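Local structure of Rubredoxin\:oxygen oxidoreductase (Desulfovibrio gigas, 1E5D) at residues A[252-257]-A[283-288]. The protein catalyses the four-electron reduction of dioxygen to two water molecules, using FMN and a diiron centre. Sequence-based numbering, arbitrary orientation.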
loop_
_atom_site.group_PDB
_atom_site.type_symbol
_atom_site.label_atom_id
_atom_site.label_comp_id
_atom_site.label_asym_id
_atom_site.label_seq_id
_atom_site.Cartn_x
_atom_site.Cartn_y
_atom_site.Cartn_z
ATOM N N THR A 252 -5.424 -13.071 23.286
ATOM C CA THR A 252 -4.398 -12.934 24.292
ATOM C C THR A 252 -4.324 -11.463 24.709
ATOM O O THR A 252 -5.009 -10.606 24.143
ATOM C CB THR A 252 -3.017 -13.389 23.805
ATOM O OG1 THR A 252 -2.628 -12.545 22.714
ATOM C CG2 THR A 252 -3.059 -14.806 23.267
ATOM N N ASN A 253 -3.490 -11.177 25.693
ATOM C CA ASN A 253 -3.298 -9.854 26.259
ATOM C C ASN A 253 -2.427 -8.970 25.377
ATOM O O ASN A 253 -1.811 -8.017 25.846
ATOM C CB ASN A 253 -2.636 -9.996 27.635
ATOM C CG ASN A 253 -3.080 -8.928 28.610
ATOM O OD1 ASN A 253 -4.095 -8.269 28.388
ATOM N ND2 ASN A 253 -2.309 -8.769 29.679
ATOM N N LYS A 254 -2.363 -9.289 24.095
ATOM C CA LYS A 254 -1.525 -8.594 23.131
ATOM C C LYS A 254 -2.329 -7.557 22.355
ATOM O O LYS A 254 -3.416 -7.809 21.840
ATOM C CB LYS A 254 -0.897 -9.607 22.181
ATOM C CG LYS A 254 0.155 -9.046 21.240
ATOM C CD LYS A 254 0.859 -10.180 20.517
ATOM C CE LYS A 254 1.242 -9.808 19.098
ATOM N NZ LYS A 254 1.520 -11.028 18.290
ATOM N N VAL A 255 -1.752 -6.360 22.295
ATOM C CA VAL A 255 -2.378 -5.277 21.544
ATOM C C VAL A 255 -1.433 -4.880 20.414
ATOM O O VAL A 255 -0.251 -4.618 20.617
ATOM C CB VAL A 255 -2.720 -4.082 22.445
ATOM C CG1 VAL A 255 -3.368 -2.954 21.656
ATOM C CG2 VAL A 255 -3.650 -4.494 23.579
ATOM N N VAL A 256 -1.955 -4.863 19.201
ATOM C CA VAL A 256 -1.283 -4.424 18.004
ATOM C C VAL A 256 -1.864 -3.069 17.605
ATOM O O VAL A 256 -3.051 -2.936 17.306
ATOM C CB VAL A 256 -1.471 -5.383 16.817
ATOM C CG1 VAL A 256 -1.003 -4.707 15.527
ATOM C CG2 VAL A 256 -0.742 -6.691 17.040
ATOM N N ILE A 257 -1.012 -2.062 17.616
ATOM C CA ILE A 257 -1.378 -0.735 17.152
ATOM C C ILE A 257 -0.718 -0.472 15.804
ATOM O O ILE A 257 0.508 -0.529 15.664
ATOM C CB ILE A 257 -0.940 0.341 18.155
ATOM C CG1 ILE A 257 -1.557 0.197 19.545
ATOM C CG2 ILE A 257 -1.194 1.724 17.579
ATOM C CD1 ILE A 257 -0.784 0.917 20.633
ATOM N N THR A 283 0.764 -6.584 26.384
ATOM C CA THR A 283 1.947 -6.569 25.538
ATOM C C THR A 283 1.582 -5.739 24.304
ATOM O O THR A 283 0.486 -5.913 23.756
ATOM C CB THR A 283 2.448 -7.922 25.019
ATOM O OG1 THR A 283 2.203 -8.989 25.932
ATOM C CG2 THR A 283 3.964 -7.829 24.833
ATOM N N VAL A 284 2.474 -4.854 23.875
ATOM C CA VAL A 284 2.098 -4.010 22.746
ATOM C C VAL A 284 3.023 -4.194 21.555
ATOM O O VAL A 284 4.246 -4.243 21.654
ATOM C CB VAL A 284 2.104 -2.528 23.163
ATOM C CG1 VAL A 284 1.747 -1.626 21.994
ATOM C CG2 VAL A 284 1.141 -2.329 24.330
ATOM N N LYS A 285 2.402 -4.291 20.385
ATOM C CA LYS A 285 3.122 -4.132 19.135
ATOM C C LYS A 285 2.631 -2.824 18.492
ATOM O O LYS A 285 1.470 -2.765 18.089
ATOM C CB LYS A 285 2.939 -5.310 18.188
ATOM C CG LYS A 285 3.410 -6.645 18.741
ATOM C CD LYS A 285 4.920 -6.788 18.675
ATOM C CE LYS A 285 5.498 -7.198 20.019
ATOM N NZ LYS A 285 6.692 -6.387 20.398
ATOM N N LEU A 286 3.527 -1.852 18.440
ATOM C CA LEU A 286 3.344 -0.579 17.766
ATOM C C LEU A 286 3.969 -0.614 16.376
ATOM O O LEU A 286 5.190 -0.564 16.231
ATOM C CB LEU A 286 3.960 0.562 18.588
ATOM C CG LEU A 286 3.764 1.972 18.027
ATOM C CD1 LEU A 286 2.322 2.162 17.582
ATOM C CD2 LEU A 286 4.138 3.030 19.045
ATOM N N MET A 287 3.158 -0.700 15.325
ATOM C CA MET A 287 3.698 -0.891 13.985
ATOM C C MET A 287 3.310 0.203 12.998
ATOM O O MET A 287 2.137 0.437 12.726
ATOM C CB MET A 287 3.232 -2.263 13.454
ATOM C CG MET A 287 3.428 -3.355 14.503
ATOM S SD MET A 287 2.838 -4.974 13.963
ATOM C CE MET A 287 4.232 -5.475 12.959
ATOM N N TRP A 288 4.313 0.866 12.446
ATOM C CA TRP A 288 4.206 1.872 11.406
ATOM C C TRP A 288 4.039 1.247 10.029
ATOM O O TRP A 288 4.882 0.462 9.594
ATOM C CB TRP A 288 5.470 2.731 11.445
ATOM C CG TRP A 288 5.460 3.936 10.566
ATOM C CD1 TRP A 288 4.358 4.613 10.145
ATOM C CD2 TRP A 288 6.586 4.613 10.000
ATOM N NE1 TRP A 288 4.730 5.669 9.349
ATOM C CE2 TRP A 288 6.090 5.694 9.246
ATOM C CE3 TRP A 288 7.970 4.424 10.051
ATOM C CZ2 TRP A 288 6.915 6.581 8.547
ATOM C CZ3 TRP A 288 8.787 5.301 9.360
ATOM C CH2 TRP A 288 8.264 6.370 8.615
#
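Val-255 and Val-284 sit side by side in the opening beta-alpha-beta unit of the flavodoxin-like domain, where residues 254-257 and 283-288 run parallel and helix 265-279 makes the crossover between them. The pair illustrates how the outermost strand of a parallel sheet is tied to its inner neighbour. Val-255 and Ile-257 each donate and accept a backbone bond, for instance Val-255 N to Thr-283 O at 2.7 Å, while Val-256 turns its own backbone groups to strand 306-310 on the far side. The tight part lies under the crossover helix, where Phe-277 packs on Val-255 and Val-284 and Leu-273 on Ile-257. With CG1 anti to its carbonyl carbon (chi1 -60°), Ile-257 reaches back so that CD1 touches Val-284 CG1 at 3.8 Å; its other branch, CG2, meets CD1 of the partly exposed Leu-286 at 3.5 Å, at the more open edge of that face. The opposite face is mixed. Val-256 CG1 lies 4.2 Å from Met-287 SD beneath helix 294-302, but near the start of the outer strand Thr-283 is exposed, and Lys-254 and Lys-285 are only partly covered. There Lys-254 CE passes Lys-285 CG at 3.9 Å, and the Lys-254 ammonium goes on to salt bridges with Asp-303 and Glu-300. Lys-285, by contrast, bends away from the inner strand, and its NZ lies 3.5 Å from Val-284 O, a weak bond within its own strand.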